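Local coordinates for cupin 2 conserved barrel domain protein (Leptotrichia buccalis, PDB 3RNS), which is of unknown function but carries a conserved cupin barrel domain, a fold that serves both enzymes and small-molecule-binding proteins, at residues Ser37-Phe42 and Lys102-Gly107; Val135-Gly140 and Asn217-Leu222; Ile142-Leu147 and Thr156-Trp161; Tyr187-Pro192 and Asn206-Val211. All coordinates share one frame; numbering follows the deposited sequence.

Contact 1 (Ser37-Phe42 and Lys102-Gly107); sequences SYISLF and KLIEIG. With ACT (acetate ion), chain B.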
loop_
_atom_site.group_PDB
_atom_site.type_symbol
_atom_site.label_atom_id
_atom_site.label_comp_id
_atom_site.label_asym_id
_atom_site.label_seq_id
_atom_site.Cartn_x
_atom_site.Cartn_y
_atom_site.Cartn_z
ATOM N N SER A 37 -10.138 7.997 -7.193
ATOM C CA SER A 37 -9.323 7.363 -6.177
ATOM C C SER A 37 -7.849 7.813 -6.351
ATOM O O SER A 37 -7.451 8.332 -7.390
ATOM C CB SER A 37 -9.448 5.831 -6.247
ATOM O OG SER A 37 -9.061 5.347 -7.540
ATOM N N TYR A 38 -7.063 7.629 -5.322
ATOM C CA TYR A 38 -5.651 8.028 -5.359
ATOM C C TYR A 38 -4.873 7.269 -4.338
ATOM O O TYR A 38 -5.428 6.640 -3.418
ATOM C CB TYR A 38 -5.512 9.529 -5.064
ATOM C CG TYR A 38 -5.909 9.906 -3.658
ATOM C CD1 TYR A 38 -7.235 10.186 -3.327
ATOM C CD2 TYR A 38 -4.967 9.969 -2.653
ATOM C CE1 TYR A 38 -7.595 10.524 -2.029
ATOM C CE2 TYR A 38 -5.318 10.291 -1.350
ATOM C CZ TYR A 38 -6.626 10.552 -1.043
ATOM O OH TYR A 38 -6.978 10.856 0.276
ATOM N N ILE A 39 -3.563 7.367 -4.470
ATOM C CA ILE A 39 -2.650 6.815 -3.503
ATOM C C ILE A 39 -1.632 7.917 -3.207
ATOM O O ILE A 39 -1.068 8.478 -4.158
ATOM C CB ILE A 39 -1.837 5.605 -4.028
ATOM C CG1 ILE A 39 -2.721 4.430 -4.487
ATOM C CG2 ILE A 39 -0.930 5.080 -2.927
ATOM C CD1 ILE A 39 -1.887 3.190 -5.086
ATOM N N SER A 40 -1.429 8.214 -1.921
ATOM C CA SER A 40 -0.439 9.180 -1.485
ATOM C C SER A 40 0.430 8.567 -0.420
ATOM O O SER A 40 -0.007 7.614 0.239
ATOM C CB SER A 40 -1.123 10.439 -0.929
ATOM O OG SER A 40 -1.656 11.160 -2.006
ATOM N N LEU A 41 1.639 9.121 -0.266
ATOM C CA LEU A 41 2.531 8.841 0.837
ATOM C C LEU A 41 2.673 10.042 1.791
ATOM O O LEU A 41 2.665 11.204 1.369
ATOM C CB LEU A 41 3.912 8.453 0.306
ATOM C CG LEU A 41 4.022 7.366 -0.745
ATOM C CD1 LEU A 41 5.455 7.320 -1.052
ATOM C CD2 LEU A 41 3.534 5.974 -0.171
ATOM N N PHE A 42 2.775 9.733 3.083
ATOM C CA PHE A 42 3.016 10.688 4.153
ATOM C C PHE A 42 4.189 10.286 5.002
ATOM O O PHE A 42 4.354 9.087 5.304
ATOM C CB PHE A 42 1.794 10.759 5.067
ATOM C CG PHE A 42 0.640 11.515 4.477
ATOM C CD1 PHE A 42 -0.231 10.907 3.608
ATOM C CD2 PHE A 42 0.460 12.849 4.771
ATOM C CE1 PHE A 42 -1.279 11.624 3.062
ATOM C CE2 PHE A 42 -0.609 13.576 4.234
ATOM C CZ PHE A 42 -1.470 12.949 3.386
ATOM N N LYS A 102 5.353 6.796 8.901
ATOM C CA LYS A 102 5.201 6.876 7.463
ATOM C C LYS A 102 4.017 6.029 7.041
ATOM O O LYS A 102 3.824 4.895 7.523
ATOM C CB LYS A 102 6.479 6.439 6.742
ATOM C CG LYS A 102 7.685 7.361 7.079
ATOM C CD LYS A 102 8.892 6.992 6.296
ATOM C CE LYS A 102 10.113 7.848 6.695
ATOM N NZ LYS A 102 11.275 7.410 5.863
ATOM N N LEU A 103 3.232 6.551 6.115
ATOM C CA LEU A 103 1.944 5.940 5.781
ATOM C C LEU A 103 1.740 5.985 4.305
ATOM O O LEU A 103 2.089 7.011 3.652
ATOM C CB LEU A 103 0.833 6.734 6.438
ATOM C CG LEU A 103 0.734 6.842 7.963
ATOM C CD1 LEU A 103 -0.321 7.836 8.327
ATOM C CD2 LEU A 103 0.467 5.468 8.606
ATOM N N ILE A 104 1.171 4.914 3.745
ATOM C CA ILE A 104 0.531 4.978 2.449
ATOM C C ILE A 104 -0.943 5.294 2.721
ATOM O O ILE A 104 -1.581 4.606 3.516
ATOM C CB ILE A 104 0.590 3.627 1.656
ATOM C CG1 ILE A 104 2.012 3.079 1.555
ATOM C CG2 ILE A 104 -0.032 3.833 0.266
ATOM C CD1 ILE A 104 2.131 1.745 0.797
ATOM N N GLU A 105 -1.498 6.316 2.063
ATOM C CA GLU A 105 -2.882 6.681 2.201
ATOM C C GLU A 105 -3.576 6.376 0.868
ATOM O O GLU A 105 -3.164 6.866 -0.159
ATOM C CB GLU A 105 -3.052 8.185 2.528
ATOM C CG GLU A 105 -4.519 8.630 2.639
ATOM C CD GLU A 105 -4.684 10.144 2.845
ATOM O OE1 GLU A 105 -4.954 10.859 1.857
ATOM O OE2 GLU A 105 -4.561 10.625 3.997
ATOM N N ILE A 106 -4.644 5.603 0.910
ATOM C CA ILE A 106 -5.401 5.229 -0.273
ATOM C C ILE A 106 -6.770 5.817 -0.026
ATOM O O ILE A 106 -7.349 5.579 1.014
ATOM C CB ILE A 106 -5.500 3.700 -0.466
ATOM C CG1 ILE A 106 -4.123 3.040 -0.450
ATOM C CG2 ILE A 106 -6.152 3.365 -1.779
ATOM C CD1 ILE A 106 -3.665 2.554 0.921
ATOM N N GLY A 107 -7.244 6.635 -0.939
ATOM C CA GLY A 107 -8.515 7.246 -0.785
ATOM C C GLY A 107 -9.434 7.097 -1.961
ATOM O O GLY A 107 -8.967 7.016 -3.089
HETATM C C ACT B . -2.415 14.379 -0.720
HETATM O O ACT B . -2.528 15.623 -0.488
HETATM O OXT ACT B . -1.416 14.049 -1.387
HETATM C CH3 ACT B . -3.412 13.381 -0.217
#
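Y38 and G107, S40 and E105, and F42 and L103 are the hydrogen-bonded pairs that join strands 37-42 and 102-107 as antiparallel neighbours. Each pair is tied by two backbone bonds, such as E105 N to S40 O at 2.7 Å. The polar side chains meet on the face of Y38, S40 and E105. The extended E105 chain, with CG anti to the backbone N (chi1 178°), brings OE1 within 2.6 Å of Y38 OH, which donates from above the carboxylate plane; OE2 bonds to Y61 OH and lies 3.6 Å from F42 CE1. S40 OG gives a 3.0 Å bond to OXT of an acetate, probably from the crystallisation liquor. Among the aromatic contacts, one face of the Y38 ring receives G107 CA in a CH-pi contact, and R30 adds a cation-pi interaction. With an alanine in place of Y38, E105 OE1 would probably lose its hydroxyl donor and G107 the ring that covers it. Apolar packing fills the reverse face, where the I39 and I104 CG2 methyls lie 3.5 Å apart and L41 CD2 meets I104 CG1. I39 and I106 also touch I223 of strand 218-225. Antiparallel pairing of this kind builds the barrel sheets of the cupin fold.

Contact 2 (Val135-Gly140 and Asn217-Leu222); sequences VEYQEG and NFKMLL
In the cupin barrel of the C-terminal half, the connection at 135-140 is laid against strand 218-222, with the Y137 ring held between N217 and K219. N217 CB sits over one ring face, 3.7 Å from the Y137 centroid, as a CH-pi contact offset toward the rim. K219 CE makes a matching CH-pi contact on the opposite face, and K219 NZ lies 4.7 Å from the same centroid in a cation-pi arrangement, 22° off the ring normal. The outstretched lysine chain passes the ring to reach the loop backbone: NZ donates to V135 O at 2.8 Å, nearly in line with the carbonyl bond (169°). NZ also bonds to A132 O and to a water that accepts from Y137 N at 3.0 Å. An alanine in place of K219 is likely to leave V135 O without this donor and one face of the tyrosine ring without its cover. At the ring's far end Y137 OH bonds to D181, while N217 OD1 takes the backbone N-H of K162. Beside this site runs strand 153-160, where S159 touches both Y137 and K219; V135 extends the packing to I157 and to V143 of strand 142-150.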
loop_
_atom_site.group_PDB
_atom_site.type_symbol
_atom_site.label_atom_id
_atom_site.label_comp_id
_atom_site.label_asym_id
_atom_site.label_seq_id
_atom_site.Cartn_x
_atom_site.Cartn_y
_atom_site.Cartn_z
ATOM N N VAL A 135 -2.742 -13.377 5.842
ATOM C CA VAL A 135 -2.637 -14.521 4.961
ATOM C C VAL A 135 -1.466 -15.378 5.387
ATOM O O VAL A 135 -0.355 -14.892 5.586
ATOM C CB VAL A 135 -2.397 -14.139 3.453
ATOM C CG1 VAL A 135 -3.718 -13.921 2.750
ATOM C CG2 VAL A 135 -1.384 -12.946 3.287
ATOM N N GLU A 136 -1.697 -16.667 5.403
ATOM C CA GLU A 136 -0.675 -17.613 5.703
ATOM C C GLU A 136 0.004 -18.116 4.424
ATOM O O GLU A 136 -0.621 -18.206 3.370
ATOM C CB GLU A 136 -1.365 -18.788 6.428
ATOM C CG GLU A 136 -0.439 -19.566 7.278
ATOM C CD GLU A 136 -1.170 -20.467 8.264
ATOM O OE1 GLU A 136 -2.010 -21.287 7.817
ATOM O OE2 GLU A 136 -0.885 -20.319 9.484
ATOM N N TYR A 137 1.269 -18.482 4.506
ATOM C CA TYR A 137 1.842 -19.377 3.508
ATOM C C TYR A 137 1.209 -20.802 3.526
ATOM O O TYR A 137 0.943 -21.388 4.606
ATOM C CB TYR A 137 3.363 -19.495 3.677
ATOM C CG TYR A 137 4.124 -18.225 3.407
ATOM C CD1 TYR A 137 4.074 -17.613 2.161
ATOM C CD2 TYR A 137 4.934 -17.658 4.373
ATOM C CE1 TYR A 137 4.731 -16.452 1.925
ATOM C CE2 TYR A 137 5.647 -16.499 4.119
ATOM C CZ TYR A 137 5.545 -15.919 2.892
ATOM O OH TYR A 137 6.208 -14.769 2.627
ATOM N N GLN A 138 0.963 -21.347 2.335
ATOM C CA GLN A 138 0.569 -22.733 2.158
ATOM C C GLN A 138 1.394 -23.336 1.031
ATOM O O GLN A 138 1.560 -22.752 -0.035
ATOM C CB GLN A 138 -0.929 -22.840 1.883
ATOM C CG GLN A 138 -1.803 -22.289 3.068
ATOM C CD GLN A 138 -3.314 -22.409 2.863
ATOM O OE1 GLN A 138 -3.800 -23.310 2.197
ATOM N NE2 GLN A 138 -4.062 -21.479 3.459
ATOM N N GLU A 139 1.866 -24.545 1.261
ATOM C CA GLU A 139 2.828 -25.172 0.369
ATOM C C GLU A 139 2.245 -25.412 -1.036
ATOM O O GLU A 139 1.189 -26.051 -1.207
ATOM C CB GLU A 139 3.314 -26.516 0.964
ATOM C CG GLU A 139 4.461 -27.125 0.163
ATOM C CD GLU A 139 4.955 -28.486 0.672
ATOM O OE1 GLU A 139 4.325 -29.096 1.571
ATOM O OE2 GLU A 139 5.997 -28.922 0.134
ATOM N N GLY A 140 2.967 -24.920 -2.030
ATOM C CA GLY A 140 2.599 -25.071 -3.444
ATOM C C GLY A 140 1.438 -24.178 -3.853
ATOM O O GLY A 140 0.945 -24.329 -4.953
ATOM N N ASN A 217 9.519 -17.805 -0.733
ATOM C CA ASN A 217 8.138 -17.423 -0.489
ATOM C C ASN A 217 8.014 -15.913 -0.356
ATOM O O ASN A 217 8.908 -15.251 0.142
ATOM C CB ASN A 217 7.578 -18.038 0.793
ATOM C CG ASN A 217 7.739 -19.575 0.903
ATOM O OD1 ASN A 217 7.830 -20.318 -0.066
ATOM N ND2 ASN A 217 7.714 -20.037 2.144
ATOM N N PHE A 218 6.907 -15.334 -0.806
ATOM C CA PHE A 218 6.697 -13.909 -0.574
ATOM C C PHE A 218 5.238 -13.565 -0.351
ATOM O O PHE A 218 4.327 -14.332 -0.689
ATOM C CB PHE A 218 7.380 -13.036 -1.684
ATOM C CG PHE A 218 6.567 -12.848 -2.924
ATOM C CD1 PHE A 218 5.822 -11.713 -3.094
ATOM C CD2 PHE A 218 6.543 -13.813 -3.927
ATOM C CE1 PHE A 218 5.042 -11.543 -4.218
ATOM C CE2 PHE A 218 5.800 -13.638 -5.068
ATOM C CZ PHE A 218 5.016 -12.486 -5.211
ATOM N N LYS A 219 5.014 -12.407 0.251
ATOM C CA LYS A 219 3.670 -11.848 0.382
ATOM C C LYS A 219 3.660 -10.423 -0.193
ATOM O O LYS A 219 4.664 -9.681 -0.114
ATOM C CB LYS A 219 3.234 -11.804 1.879
ATOM C CG LYS A 219 3.059 -13.130 2.517
ATOM C CD LYS A 219 2.764 -13.019 4.008
ATOM C CE LYS A 219 2.743 -14.348 4.634
ATOM N NZ LYS A 219 2.383 -14.263 6.046
HETATM N N MSE A 220 2.521 -10.045 -0.751
HETATM C CA MSE A 220 2.330 -8.721 -1.264
HETATM C C MSE A 220 0.925 -8.181 -1.032
HETATM O O MSE A 220 -0.051 -8.917 -0.915
HETATM C CB MSE A 220 2.577 -8.747 -2.774
HETATM C CG MSE A 220 1.723 -9.817 -3.511
HETATM SE SE MSE A 220 1.644 -9.551 -5.500
HETATM C CE MSE A 220 0.500 -8.056 -5.468
ATOM N N LEU A 221 0.848 -6.872 -0.973
ATOM C CA LEU A 221 -0.366 -6.123 -1.048
ATOM C C LEU A 221 -0.473 -5.502 -2.439
ATOM O O LEU A 221 0.480 -4.855 -2.945
ATOM C CB LEU A 221 -0.359 -5.002 0.001
ATOM C CG LEU A 221 -1.409 -3.865 -0.059
ATOM C CD1 LEU A 221 -2.857 -4.382 0.232
ATOM C CD2 LEU A 221 -0.954 -2.706 0.892
ATOM N N LEU A 222 -1.642 -5.637 -3.028
ATOM C CA LEU A 222 -1.950 -5.072 -4.349
ATOM C C LEU A 222 -3.019 -4.008 -4.202
ATOM O O LEU A 222 -4.106 -4.271 -3.640
ATOM C CB LEU A 222 -2.469 -6.171 -5.294
ATOM C CG LEU A 222 -3.016 -5.689 -6.679
ATOM C CD1 LEU A 222 -1.849 -5.231 -7.555
ATOM C CD2 LEU A 222 -3.856 -6.742 -7.412
HETATM O O HOH W 1 2.378 -17.365 7.050
#

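Contact 3 (Ile142-Leu147 and Thr156-Trp161); sequences IVSKNL and TIMSFW
I142 and F160 lie side by side near one end of the beta hairpin formed by strands 142-150 and 153-160, part of the cupin barrel. CG2 of I142 stands over the centre of the F160 ring, 4.2 Å from the centroid and only 7° off the normal, while I142 CD1 reaches F160 CE2 at 3.5 Å. The same CG2 meets methyl CE of the selenomethionine M158, whose chain bends at chi3 (66°) and brings that end back toward I142. Farther along this face, the N146 side chain runs roughly perpendicular to that of T156; N146 ND2 donates to T156 OG1 at 3.0 Å, with the oxygen in the amide plane, and is also bonded to V148 O.

What sets these side chains opposite one another is the antiparallel register. V143 pairs with S159 and K145 with I157 through two backbone bonds apiece, which places I142, S144 and N146 at the non-hydrogen-bonded positions. Strand 218-225 lies on the other side of 153-160, and F218 stacks its ring on F160. On the reverse face K145 NZ bonds to V134 O, and S159 OG, hydrogen-bonded to E136 O, rests 3.4 Å from V143 CB.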
loop_
_atom_site.group_PDB
_atom_site.type_symbol
_atom_site.label_atom_id
_atom_site.label_comp_id
_atom_site.label_asym_id
_atom_site.label_seq_id
_atom_site.Cartn_x
_atom_site.Cartn_y
_atom_site.Cartn_z
ATOM N N ILE A 142 -0.967 -20.291 -3.818
ATOM C CA ILE A 142 -1.176 -18.829 -3.708
ATOM C C ILE A 142 -2.464 -18.642 -2.916
ATOM O O ILE A 142 -3.479 -19.286 -3.223
ATOM C CB ILE A 142 -1.356 -18.189 -5.065
ATOM C CG1 ILE A 142 -0.128 -18.434 -5.942
ATOM C CG2 ILE A 142 -1.628 -16.636 -4.948
ATOM C CD1 ILE A 142 -0.182 -17.819 -7.395
ATOM N N VAL A 143 -2.397 -17.875 -1.835
ATOM C CA VAL A 143 -3.573 -17.598 -0.999
ATOM C C VAL A 143 -3.854 -16.139 -1.159
ATOM O O VAL A 143 -2.957 -15.316 -0.961
ATOM C CB VAL A 143 -3.321 -17.858 0.498
ATOM C CG1 VAL A 143 -4.633 -17.594 1.293
ATOM C CG2 VAL A 143 -2.787 -19.291 0.679
ATOM N N SER A 144 -5.075 -15.807 -1.548
ATOM C CA SER A 144 -5.437 -14.404 -1.818
ATOM C C SER A 144 -6.656 -14.022 -0.959
ATOM O O SER A 144 -7.592 -14.782 -0.838
ATOM C CB SER A 144 -5.690 -14.221 -3.330
ATOM O OG SER A 144 -6.530 -13.124 -3.692
ATOM N N LYS A 145 -6.607 -12.852 -0.320
ATOM C CA LYS A 145 -7.711 -12.337 0.490
ATOM C C LYS A 145 -7.966 -10.913 0.043
ATOM O O LYS A 145 -7.080 -10.028 0.174
ATOM C CB LYS A 145 -7.353 -12.265 1.959
ATOM C CG LYS A 145 -7.452 -13.493 2.753
ATOM C CD LYS A 145 -7.946 -13.186 4.190
ATOM C CE LYS A 145 -7.893 -14.462 5.050
ATOM N NZ LYS A 145 -7.335 -14.179 6.403
ATOM N N ASN A 146 -9.138 -10.703 -0.517
ATOM C CA ASN A 146 -9.559 -9.401 -0.941
ATOM C C ASN A 146 -9.935 -8.542 0.244
ATOM O O ASN A 146 -10.686 -8.972 1.083
ATOM C CB ASN A 146 -10.775 -9.480 -1.830
ATOM C CG ASN A 146 -11.179 -8.139 -2.303
ATOM O OD1 ASN A 146 -12.259 -7.682 -2.000
ATOM N ND2 ASN A 146 -10.266 -7.447 -2.991
ATOM N N LEU A 147 -9.405 -7.326 0.304
ATOM C CA LEU A 147 -9.692 -6.391 1.403
ATOM C C LEU A 147 -10.786 -5.427 1.002
ATOM O O LEU A 147 -11.725 -5.230 1.761
ATOM C CB LEU A 147 -8.439 -5.613 1.793
ATOM C CG LEU A 147 -7.289 -6.490 2.294
ATOM C CD1 LEU A 147 -6.066 -5.635 2.545
ATOM C CD2 LEU A 147 -7.735 -7.206 3.535
ATOM N N THR A 156 -5.976 -6.159 -2.339
ATOM C CA THR A 156 -5.898 -7.570 -2.085
ATOM C C THR A 156 -4.550 -7.904 -1.514
ATOM O O THR A 156 -3.534 -7.304 -1.929
ATOM C CB THR A 156 -6.115 -8.305 -3.428
ATOM O OG1 THR A 156 -7.460 -8.047 -3.865
ATOM C CG2 THR A 156 -5.927 -9.806 -3.282
ATOM N N ILE A 157 -4.517 -8.827 -0.549
ATOM C CA ILE A 157 -3.273 -9.343 -0.017
ATOM C C ILE A 157 -3.080 -10.794 -0.472
ATOM O O ILE A 157 -4.046 -11.567 -0.495
ATOM C CB ILE A 157 -3.226 -9.189 1.566
ATOM C CG1 ILE A 157 -2.146 -10.061 2.195
ATOM C CG2 ILE A 157 -4.551 -9.467 2.237
ATOM C CD1 ILE A 157 -0.791 -9.442 2.075
HETATM N N MSE A 158 -1.842 -11.166 -0.795
HETATM C CA MSE A 158 -1.567 -12.506 -1.335
HETATM C C MSE A 158 -0.295 -13.079 -0.785
HETATM O O MSE A 158 0.656 -12.340 -0.568
HETATM C CB MSE A 158 -1.453 -12.472 -2.865
HETATM C CG MSE A 158 -2.526 -11.577 -3.545
HETATM SE SE MSE A 158 -2.363 -11.590 -5.525
HETATM C CE MSE A 158 -2.791 -13.390 -5.870
ATOM N N SER A 159 -0.292 -14.382 -0.532
ATOM C CA SER A 159 0.938 -15.133 -0.223
ATOM C C SER A 159 1.231 -16.100 -1.364
ATOM O O SER A 159 0.285 -16.705 -1.949
ATOM C CB SER A 159 0.824 -15.891 1.107
ATOM O OG SER A 159 -0.139 -16.949 1.025
ATOM N N PHE A 160 2.513 -16.216 -1.713
ATOM C CA PHE A 160 2.955 -17.071 -2.816
ATOM C C PHE A 160 4.002 -18.018 -2.199
ATOM O O PHE A 160 4.984 -17.558 -1.577
ATOM C CB PHE A 160 3.682 -16.282 -3.920
ATOM C CG PHE A 160 2.811 -15.456 -4.807
ATOM C CD1 PHE A 160 2.204 -14.294 -4.335
ATOM C CD2 PHE A 160 2.660 -15.787 -6.168
ATOM C CE1 PHE A 160 1.417 -13.496 -5.200
ATOM C CE2 PHE A 160 1.878 -14.986 -7.007
ATOM C CZ PHE A 160 1.243 -13.876 -6.513
ATOM N N TRP A 161 3.794 -19.318 -2.346
ATOM C CA TRP A 161 4.843 -20.264 -2.034
ATOM C C TRP A 161 5.857 -20.236 -3.177
ATOM O O TRP A 161 5.496 -20.096 -4.345
ATOM C CB TRP A 161 4.265 -21.671 -1.861
ATOM C CG TRP A 161 5.223 -22.595 -1.245
ATOM C CD1 TRP A 161 6.067 -23.462 -1.905
ATOM C CD2 TRP A 161 5.462 -22.783 0.156
ATOM N NE1 TRP A 161 6.789 -24.177 -0.997
ATOM C CE2 TRP A 161 6.467 -23.760 0.274
ATOM C CE3 TRP A 161 4.906 -22.229 1.323
ATOM C CZ2 TRP A 161 6.940 -24.210 1.525
ATOM C CZ3 TRP A 161 5.410 -22.632 2.566
ATOM C CH2 TRP A 161 6.402 -23.641 2.655
#

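Contact 4 (Tyr187-Pro192 and Asn206-Val211); sequences YVDGKP and NIPHAV
Y187 and A210 form a hydrogen-bonded antiparallel pair, tied by Y187 N to A210 O at 2.8 Å and by the return bond from A210 N to Y187 O. One further bond, D189 N to P208 O at 2.8 Å, follows beyond the paired strands. Here strand 209-211 meets the end of strand 183-188 in a four-stranded sheet of the cupin barrel, just where the chain reverses through a type I' beta turn from V188 to K191. D189 and G190 both have positive phi, as that turn requires, and V188 and K191 close it with two backbone bonds. P208, which has no backbone N-H to offer, takes part through its carbonyl alone.

The side chains divide between the two faces of the sheet. V188 and H209 share one. V188 CG1, anti to the backbone N (chi1 169°), runs out toward I207 and comes within 3.9 Å of its CG2, one side chain lying nearly square across the other. That isoleucine methyl also rests 3.7 Å from D189 CB, so it touches both V188, at the strand end, and D189, the second residue of the turn. V188 CG2 is turned instead to H209 CB. L203 touches both V188 and H209, and the imidazole packs edge-to-face with H169 of the adjoining strand 165-169. Y187 and A210 occupy the other face, where the tyrosine hydroxyl bonds to E212 and K185. A210 O and G190 O both lie at the edge of the Y187 ring, in its plane, and Y187 CD2 stands 4.3 Å from A210 CB.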
loop_
_atom_site.group_PDB
_atom_site.type_symbol
_atom_site.label_atom_id
_atom_site.label_comp_id
_atom_site.label_asym_id
_atom_site.label_seq_id
_atom_site.Cartn_x
_atom_site.Cartn_y
_atom_site.Cartn_z
ATOM N N TYR A 187 7.227 -9.123 -13.629
ATOM C CA TYR A 187 7.486 -8.853 -15.014
ATOM C C TYR A 187 6.469 -7.841 -15.501
ATOM O O TYR A 187 5.262 -7.929 -15.163
ATOM C CB TYR A 187 7.365 -10.097 -15.882
ATOM C CG TYR A 187 8.276 -11.267 -15.539
ATOM C CD1 TYR A 187 9.426 -11.548 -16.281
ATOM C CD2 TYR A 187 7.955 -12.118 -14.505
ATOM C CE1 TYR A 187 10.223 -12.650 -15.965
ATOM C CE2 TYR A 187 8.726 -13.188 -14.188
ATOM C CZ TYR A 187 9.859 -13.463 -14.911
ATOM O OH TYR A 187 10.602 -14.580 -14.507
ATOM N N VAL A 188 6.945 -6.879 -16.288
ATOM C CA VAL A 188 6.047 -5.952 -16.981
ATOM C C VAL A 188 6.444 -5.982 -18.439
ATOM O O VAL A 188 7.582 -5.675 -18.765
ATOM C CB VAL A 188 6.123 -4.500 -16.416
ATOM C CG1 VAL A 188 5.375 -3.493 -17.351
ATOM C CG2 VAL A 188 5.518 -4.457 -15.004
ATOM N N ASP A 189 5.500 -6.380 -19.283
ATOM C CA ASP A 189 5.717 -6.503 -20.725
ATOM C C ASP A 189 7.014 -7.302 -20.981
ATOM O O ASP A 189 7.917 -6.849 -21.679
ATOM C CB ASP A 189 5.783 -5.104 -21.316
ATOM C CG ASP A 189 5.518 -5.072 -22.807
ATOM O OD1 ASP A 189 5.125 -6.106 -23.398
ATOM O OD2 ASP A 189 5.709 -3.970 -23.382
ATOM N N GLY A 190 7.114 -8.468 -20.341
ATOM C CA GLY A 190 8.301 -9.310 -20.454
ATOM C C GLY A 190 9.553 -8.903 -19.683
ATOM O O GLY A 190 10.441 -9.731 -19.508
ATOM N N LYS A 191 9.641 -7.674 -19.194
ATOM C CA LYS A 191 10.813 -7.263 -18.438
ATOM C C LYS A 191 10.773 -7.605 -16.931
ATOM O O LYS A 191 9.890 -7.155 -16.253
ATOM C CB LYS A 191 10.985 -5.795 -18.550
ATOM C CG LYS A 191 12.210 -5.344 -17.863
ATOM C CD LYS A 191 12.120 -3.899 -17.666
ATOM C CE LYS A 191 11.426 -3.558 -16.383
ATOM N NZ LYS A 191 11.324 -2.093 -16.335
ATOM N N PRO A 192 11.775 -8.355 -16.424
ATOM C CA PRO A 192 11.865 -8.826 -15.030
ATOM C C PRO A 192 12.533 -7.855 -14.047
ATOM O O PRO A 192 13.413 -7.084 -14.418
ATOM C CB PRO A 192 12.708 -10.093 -15.143
ATOM C CG PRO A 192 13.404 -9.998 -16.467
ATOM C CD PRO A 192 12.960 -8.776 -17.187
ATOM N N ASN A 206 -3.241 -1.684 -18.570
ATOM C CA ASN A 206 -3.363 -2.164 -19.951
ATOM C C ASN A 206 -2.080 -2.714 -20.581
ATOM O O ASN A 206 -2.000 -2.871 -21.818
ATOM C CB ASN A 206 -3.973 -1.060 -20.847
ATOM C CG ASN A 206 -5.278 -0.511 -20.281
ATOM O OD1 ASN A 206 -6.140 -1.278 -19.823
ATOM N ND2 ASN A 206 -5.430 0.806 -20.302
ATOM N N ILE A 207 -1.108 -3.046 -19.730
ATOM C CA ILE A 207 0.160 -3.597 -20.161
ATOM C C ILE A 207 0.358 -4.941 -19.463
ATOM O O ILE A 207 0.181 -5.040 -18.266
ATOM C CB ILE A 207 1.333 -2.684 -19.803
ATOM C CG1 ILE A 207 1.220 -1.326 -20.495
ATOM C CG2 ILE A 207 2.659 -3.354 -20.214
ATOM C CD1 ILE A 207 1.566 -1.362 -21.936
ATOM N N PRO A 208 0.738 -5.978 -20.201
ATOM C CA PRO A 208 0.731 -7.231 -19.465
ATOM C C PRO A 208 1.767 -7.260 -18.344
ATOM O O PRO A 208 2.852 -6.660 -18.481
ATOM C CB PRO A 208 1.037 -8.288 -20.539
ATOM C CG PRO A 208 1.013 -7.561 -21.885
ATOM C CD PRO A 208 1.280 -6.123 -21.562
ATOM N N HIS A 209 1.430 -7.923 -17.240
ATOM C CA HIS A 209 2.398 -8.161 -16.152
ATOM C C HIS A 209 2.224 -9.594 -15.619
ATOM O O HIS A 209 1.202 -10.272 -15.874
ATOM C CB HIS A 209 2.269 -7.108 -15.019
ATOM C CG HIS A 209 0.892 -7.017 -14.440
ATOM N ND1 HIS A 209 0.063 -5.938 -14.654
ATOM C CD2 HIS A 209 0.184 -7.889 -13.681
ATOM C CE1 HIS A 209 -1.089 -6.139 -14.035
ATOM N NE2 HIS A 209 -1.042 -7.317 -13.441
ATOM N N ALA A 210 3.218 -10.038 -14.871
ATOM C CA ALA A 210 3.227 -11.365 -14.259
ATOM C C ALA A 210 4.113 -11.297 -13.019
ATOM O O ALA A 210 4.861 -10.350 -12.803
ATOM C CB ALA A 210 3.763 -12.414 -15.264
ATOM N N VAL A 211 4.021 -12.331 -12.210
ATOM C CA VAL A 211 4.783 -12.439 -10.973
ATOM C C VAL A 211 5.090 -13.886 -10.667
ATOM O O VAL A 211 4.334 -14.795 -11.030
ATOM C CB VAL A 211 4.053 -11.783 -9.774
ATOM C CG1 VAL A 211 2.772 -12.424 -9.472
ATOM C CG2 VAL A 211 4.904 -11.797 -8.548
#

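Contact 1 closes before any of the others opens, and its centre lies 21 to 24 Å from theirs. It belongs to the sheet of strands 37-44 and 101-108, whereas contacts 2 and 3 share another, where 218-225 and 153-160 are neighbours; their centres are 6 Å apart. Contacts 3 and 4 come in series within the loop contact 2 closes. Contact 4, in a four-stranded sheet with its centre about 20 Å from that of contact 2, meets contacts 2 and 3 through V211, which packs on F218 and F160. Each barrel combines a six-stranded and a four-stranded sheet, edge strands 13-14 and 129-130 each joining the other half's sheet, consistent with a two-barrel cupin.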